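PDB 5XZ3: peptidoglycan-recognition protein from Apis mellifera, which probably recognises bacterial peptidoglycan as part of the honeybee's innate immune defence, through a domain of the N-acetylmuramoyl-L-alanine amidase family. Local coordinates for residues Glu5-Ile10 and Gly80-Gly85; Asn122-Leu127 and Gln164-Trp169. One frame throughout, in Å; residues are numbered along the deposited sequence.

Contact 1 of 2, residues Glu5-Ile10 and Gly80-Gly85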
loop_
_atom_site.group_PDB
_atom_site.type_symbol
_atom_site.label_atom_id
_atom_site.label_comp_id
_atom_site.label_asym_id
_atom_site.label_seq_id
_atom_site.Cartn_x
_atom_site.Cartn_y
_atom_site.Cartn_z
ATOM N N GLU A 5 -3.601 14.932 -7.944
ATOM C CA GLU A 5 -4.650 14.448 -7.023
ATOM C C GLU A 5 -5.616 13.398 -7.603
ATOM O O GLU A 5 -6.551 12.956 -6.915
ATOM C CB GLU A 5 -5.455 15.631 -6.457
ATOM C CG GLU A 5 -4.706 16.536 -5.477
ATOM C CD GLU A 5 -5.461 17.820 -5.143
ATOM O OE1 GLU A 5 -6.714 17.820 -5.196
ATOM O OE2 GLU A 5 -4.801 18.843 -4.825
ATOM N N ASN A 6 -5.403 13.012 -8.859
ATOM C CA ASN A 6 -6.242 11.998 -9.506
ATOM C C ASN A 6 -5.423 10.752 -9.835
ATOM O O ASN A 6 -4.413 10.820 -10.554
ATOM C CB ASN A 6 -6.949 12.565 -10.748
ATOM C CG ASN A 6 -7.735 11.516 -11.514
ATOM O OD1 ASN A 6 -7.162 10.695 -12.234
ATOM N ND2 ASN A 6 -9.058 11.550 -11.374
ATOM N N CYS A 7 -5.893 9.620 -9.318
ATOM C CA CYS A 7 -5.234 8.345 -9.541
ATOM C C CYS A 7 -6.031 7.368 -10.422
ATOM O O CYS A 7 -6.202 6.205 -10.063
ATOM C CB CYS A 7 -4.852 7.711 -8.204
ATOM S SG CYS A 7 -3.507 8.558 -7.340
ATOM N N SER A 8 -6.480 7.837 -11.591
ATOM C CA SER A 8 -7.032 6.952 -12.657
ATOM C C SER A 8 -5.993 5.933 -13.134
ATOM O O SER A 8 -6.331 4.893 -13.718
ATOM C CB SER A 8 -7.493 7.773 -13.862
ATOM O OG SER A 8 -8.295 8.872 -13.479
ATOM N N GLU A 9 -4.732 6.273 -12.876
ATOM C CA GLU A 9 -3.529 5.474 -13.129
ATOM C C GLU A 9 -3.417 4.150 -12.352
ATOM O O GLU A 9 -2.634 3.272 -12.736
ATOM C CB GLU A 9 -2.293 6.345 -12.832
ATOM C CG GLU A 9 -2.597 7.532 -11.918
ATOM C CD GLU A 9 -1.380 8.360 -11.570
ATOM O OE1 GLU A 9 -0.731 8.893 -12.498
ATOM O OE2 GLU A 9 -1.084 8.497 -10.360
ATOM N N ILE A 10 -4.174 4.021 -11.260
ATOM C CA ILE A 10 -4.189 2.795 -10.457
ATOM C C ILE A 10 -4.554 1.594 -11.344
ATOM O O ILE A 10 -5.576 1.591 -12.024
ATOM C CB ILE A 10 -5.169 2.873 -9.256
ATOM C CG1 ILE A 10 -4.755 3.961 -8.253
ATOM C CG2 ILE A 10 -5.239 1.531 -8.528
ATOM C CD1 ILE A 10 -5.852 4.370 -7.284
ATOM N N GLY A 80 7.013 2.082 -11.032
ATOM C CA GLY A 80 6.389 3.342 -10.644
ATOM C C GLY A 80 4.879 3.310 -10.767
ATOM O O GLY A 80 4.228 4.353 -10.717
ATOM N N ASN A 81 4.314 2.115 -10.930
ATOM C CA ASN A 81 2.860 1.957 -11.019
ATOM C C ASN A 81 2.243 1.654 -9.654
ATOM O O ASN A 81 2.910 1.090 -8.768
ATOM C CB ASN A 81 2.482 0.862 -12.030
ATOM C CG ASN A 81 2.497 1.351 -13.485
ATOM O OD1 ASN A 81 1.924 2.389 -13.816
ATOM N ND2 ASN A 81 3.124 0.576 -14.360
ATOM N N ILE A 82 0.976 2.029 -9.503
ATOM C CA ILE A 82 0.176 1.709 -8.313
ATOM C C ILE A 82 -0.774 0.568 -8.681
ATOM O O ILE A 82 -1.505 0.665 -9.667
ATOM C CB ILE A 82 -0.648 2.920 -7.833
ATOM C CG1 ILE A 82 0.253 4.116 -7.505
ATOM C CG2 ILE A 82 -1.546 2.545 -6.651
ATOM C CD1 ILE A 82 -0.436 5.453 -7.762
ATOM N N TYR A 83 -0.749 -0.497 -7.884
ATOM C CA TYR A 83 -1.622 -1.658 -8.072
ATOM C C TYR A 83 -2.622 -1.760 -6.934
ATOM O O TYR A 83 -2.250 -1.715 -5.764
ATOM C CB TYR A 83 -0.794 -2.948 -8.142
ATOM C CG TYR A 83 0.132 -2.965 -9.333
ATOM C CD1 TYR A 83 1.376 -2.325 -9.285
ATOM C CD2 TYR A 83 -0.255 -3.594 -10.525
ATOM C CE1 TYR A 83 2.223 -2.314 -10.386
ATOM C CE2 TYR A 83 0.580 -3.584 -11.635
ATOM C CZ TYR A 83 1.805 -2.938 -11.560
ATOM O OH TYR A 83 2.619 -2.924 -12.654
ATOM N N GLU A 84 -3.890 -1.924 -7.298
ATOM C CA GLU A 84 -4.955 -2.140 -6.331
ATOM C C GLU A 84 -4.845 -3.562 -5.766
ATOM O O GLU A 84 -4.855 -4.539 -6.526
ATOM C CB GLU A 84 -6.324 -1.919 -6.993
ATOM C CG GLU A 84 -7.501 -1.996 -6.022
ATOM C CD GLU A 84 -8.870 -1.986 -6.694
ATOM O OE1 GLU A 84 -9.004 -2.465 -7.840
ATOM O OE2 GLU A 84 -9.829 -1.490 -6.052
ATOM N N GLY A 85 -4.726 -3.658 -4.443
ATOM C CA GLY A 85 -4.772 -4.935 -3.740
ATOM C C GLY A 85 -6.194 -5.103 -3.251
ATOM O O GLY A 85 -7.115 -5.311 -4.060
#

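Contact 2 of 2, residues Asn122-Leu127 and Gln164-Trp169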
loop_
_atom_site.group_PDB
_atom_site.type_symbol
_atom_site.label_atom_id
_atom_site.label_comp_id
_atom_site.label_asym_id
_atom_site.label_seq_id
_atom_site.Cartn_x
_atom_site.Cartn_y
_atom_site.Cartn_z
ATOM N N ASN A 122 7.099 8.908 -5.334
ATOM C CA ASN A 122 6.156 9.865 -5.939
ATOM C C ASN A 122 4.791 9.234 -6.201
ATOM O O ASN A 122 3.776 9.875 -5.948
ATOM C CB ASN A 122 6.733 10.489 -7.215
ATOM C CG ASN A 122 7.867 11.473 -6.929
ATOM O OD1 ASN A 122 8.052 11.936 -5.805
ATOM N ND2 ASN A 122 8.631 11.784 -7.953
ATOM N N ALA A 123 4.771 7.983 -6.675
ATOM C CA ALA A 123 3.515 7.202 -6.819
ATOM C C ALA A 123 2.752 7.029 -5.499
ATOM O O ALA A 123 1.557 7.276 -5.451
ATOM C CB ALA A 123 3.773 5.839 -7.444
ATOM N N ALA A 124 3.442 6.608 -4.443
ATOM C CA ALA A 124 2.802 6.426 -3.124
ATOM C C ALA A 124 2.297 7.747 -2.574
ATOM O O ALA A 124 1.200 7.802 -2.016
ATOM C CB ALA A 124 3.751 5.772 -2.137
ATOM N N HIS A 125 3.074 8.813 -2.751
ATOM C CA HIS A 125 2.644 10.120 -2.242
ATOM C C HIS A 125 1.431 10.666 -3.002
ATOM O O HIS A 125 0.505 11.235 -2.388
ATOM C CB HIS A 125 3.775 11.134 -2.227
ATOM C CG HIS A 125 3.437 12.356 -1.439
ATOM N ND1 HIS A 125 3.372 12.349 -0.063
ATOM C CD2 HIS A 125 3.066 13.594 -1.829
ATOM C CE1 HIS A 125 3.027 13.551 0.365
ATOM N NE2 HIS A 125 2.837 14.327 -0.686
ATOM N N LYS A 126 1.413 10.445 -4.319
ATOM C CA LYS A 126 0.258 10.821 -5.139
ATOM C C LYS A 126 -0.988 10.037 -4.724
ATOM O O LYS A 126 -2.096 10.589 -4.716
ATOM C CB LYS A 126 0.525 10.637 -6.638
ATOM C CG LYS A 126 1.382 11.726 -7.271
ATOM C CD LYS A 126 1.566 11.450 -8.766
ATOM C CE LYS A 126 2.944 11.862 -9.274
ATOM N NZ LYS A 126 3.086 11.637 -10.746
ATOM N N LEU A 127 -0.801 8.769 -4.349
ATOM C CA LEU A 127 -1.913 7.948 -3.926
ATOM C C LEU A 127 -2.560 8.518 -2.659
ATOM O O LEU A 127 -3.787 8.519 -2.530
ATOM C CB LEU A 127 -1.461 6.510 -3.701
ATOM C CG LEU A 127 -2.521 5.487 -3.317
ATOM C CD1 LEU A 127 -3.581 5.280 -4.386
ATOM C CD2 LEU A 127 -1.831 4.169 -2.980
ATOM N N GLN A 164 9.598 9.923 5.960
ATOM C CA GLN A 164 9.689 11.000 6.962
ATOM C C GLN A 164 9.776 12.416 6.360
ATOM O O GLN A 164 9.521 13.402 7.060
ATOM C CB GLN A 164 10.865 10.776 7.915
ATOM C CG GLN A 164 10.627 9.637 8.886
ATOM C CD GLN A 164 11.789 9.446 9.820
ATOM O OE1 GLN A 164 12.781 8.803 9.472
ATOM N NE2 GLN A 164 11.689 10.028 11.003
ATOM N N ASN A 165 10.134 12.510 5.083
ATOM C CA ASN A 165 10.110 13.807 4.371
ATOM C C ASN A 165 8.698 14.271 4.021
ATOM O O ASN A 165 8.474 15.453 3.723
ATOM C CB ASN A 165 10.978 13.756 3.113
ATOM C CG ASN A 165 12.458 13.537 3.425
ATOM O OD1 ASN A 165 12.967 13.996 4.450
ATOM N ND2 ASN A 165 13.155 12.839 2.522
ATOM N N TRP A 166 7.741 13.356 4.070
ATOM C CA TRP A 166 6.381 13.683 3.688
ATOM C C TRP A 166 5.695 14.491 4.767
ATOM O O TRP A 166 5.751 14.108 5.935
ATOM C CB TRP A 166 5.572 12.433 3.453
ATOM C CG TRP A 166 5.921 11.630 2.257
ATOM C CD1 TRP A 166 6.678 12.000 1.166
ATOM C CD2 TRP A 166 5.441 10.318 1.986
ATOM N NE1 TRP A 166 6.722 10.954 0.251
ATOM C CE2 TRP A 166 5.973 9.917 0.739
ATOM C CE3 TRP A 166 4.633 9.418 2.704
ATOM C CZ2 TRP A 166 5.704 8.656 0.178
ATOM C CZ3 TRP A 166 4.388 8.160 2.157
ATOM C CH2 TRP A 166 4.915 7.790 0.906
ATOM N N PRO A 167 5.002 15.582 4.379
ATOM C CA PRO A 167 4.320 16.412 5.383
ATOM C C PRO A 167 3.219 15.678 6.153
ATOM O O PRO A 167 2.875 16.089 7.266
ATOM C CB PRO A 167 3.722 17.548 4.550
ATOM C CG PRO A 167 4.539 17.581 3.294
ATOM C CD PRO A 167 4.874 16.150 3.019
ATOM N N GLU A 168 2.673 14.606 5.571
ATOM C CA GLU A 168 1.589 13.833 6.202
ATOM C C GLU A 168 2.148 12.796 7.196
ATOM O O GLU A 168 1.388 12.229 7.988
ATOM C CB GLU A 168 0.678 13.137 5.157
ATOM C CG GLU A 168 -0.040 14.047 4.157
ATOM C CD GLU A 168 0.820 14.482 2.968
ATOM O OE1 GLU A 168 2.008 14.101 2.906
ATOM O OE2 GLU A 168 0.310 15.210 2.083
ATOM N N TRP A 169 3.465 12.562 7.163
ATOM C CA TRP A 169 4.094 11.634 8.120
ATOM C C TRP A 169 4.014 12.203 9.543
ATOM O O TRP A 169 4.232 13.394 9.738
ATOM C CB TRP A 169 5.541 11.301 7.730
ATOM C CG TRP A 169 6.203 10.437 8.767
ATOM C CD1 TRP A 169 6.036 9.096 8.931
ATOM C CD2 TRP A 169 7.089 10.865 9.810
ATOM N NE1 TRP A 169 6.760 8.654 10.015
ATOM C CE2 TRP A 169 7.412 9.720 10.578
ATOM C CE3 TRP A 169 7.625 12.104 10.186
ATOM C CZ2 TRP A 169 8.282 9.767 11.673
ATOM C CZ3 TRP A 169 8.493 12.156 11.298
ATOM C CH2 TRP A 169 8.802 10.986 12.027
HETATM O O HOH W 1 7.792 11.804 -2.410
#

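Contact 1 of 2, residues Glu5-Ile10 and Gly80-Gly85
Ile10 and Ile82 meet at a slant, each offering a different branch: CG1 of Ile10 lies 3.9 Å from CG2 of Ile82. In Ile82 that methyl stands anti to the backbone N (chi1 -58° for CG1), which sends CG1 and CD1 off on another course, towards Cys7 and Glu9. There Cys7 SG is a loose 4.4 Å from Ile82 CD1, and the extended chain of Glu9 lays OE2 at 4.1 Å from the same methyl, at the more exposed border. The second branch of Ile10 reaches two residues along the strand: its CG2 is 3.9 Å from Glu84 CB, the two side chains crossing nearly at right angles. Beta-branched isoleucine suits both places, since one residue can fill two directions with hydrocarbon. The backbones add a CA-H...O contact, Ile10 CA to Ile82 O at 3.5 Å. Upstream, an Asx turn shapes the loop, Asn6 OD1 accepting from Ser8 N at 3.0 Å with the donor well above the carbonyl plane. Glu84 turns its carboxylate to the backbone N of Arg13. Strand 82-84 is an edge strand of the mixed sheet, antiparallel to strand 74-76; Ile11 bonds to its backbone, while Phe74 of strand 74-76 and Leu127 of helix 118-133 touch both isoleucines.

Contact 2 of 2, residues Asn122-Leu127 and Gln164-Trp169
The His125 ring lies over one face of the Trp166 indole. The planes of the imidazole and the five-membered ring are inclined at 47°, their centroids 4.3 Å apart, so the pair is neither a parallel stack nor a T-shape. With CG anti to the backbone N (chi1 -167°), the histidine reaches out from its helix, and His125 CB also packs on the indole, 3.9 Å from Trp166 CE2. The preceding residue, Ala124, has its CB 3.8 Å from Trp166 CH2; so small a side chain lets the broad indole come close to the helix. Helix 118-133 packs against the central sheet of the amidase-like fold, where Ala124 also touches Ile105 and Phe107 of strand 102-107, and the C-terminal segment covers another part of the same helix. Trp166 CG stands anti to its own carbonyl carbon (chi1 -70°), which swings the indole across the helix, where it also touches Leu121 and Ile128. Trp166 NE1 donates to a water in the ring plane at 3.0 Å, and that water gives a weak bond to Asn122 OD1. Pro167, beside the His125 ring at the border of the contact, takes the second position of a type I turn from Trp166 to Trp169, where its ring-restricted phi fits.

In the fold
From the N terminus, the chain passes through helix 2-5 into the loop 5-10, and contact 1 closes when the chain comes back at strand 82-84; helix 47-64 and strands 31-38 and 74-76 lie within that long loop. The chain then adds strand 102-107 and enters helix 118-133, where contact 2 opens, to be closed by residues 164-169 after strand 141-145 and helix 157-163. The two loops follow one another in series, neither nesting nor crossing. Helix 118-133 joins them in space: Ile82 CD1 lies 3.6 Å from Ala123 O, and Ile10 CD1 3.8 Å from Leu127 CD1. Segments near both ends of the chain thus pack on helix 118-133.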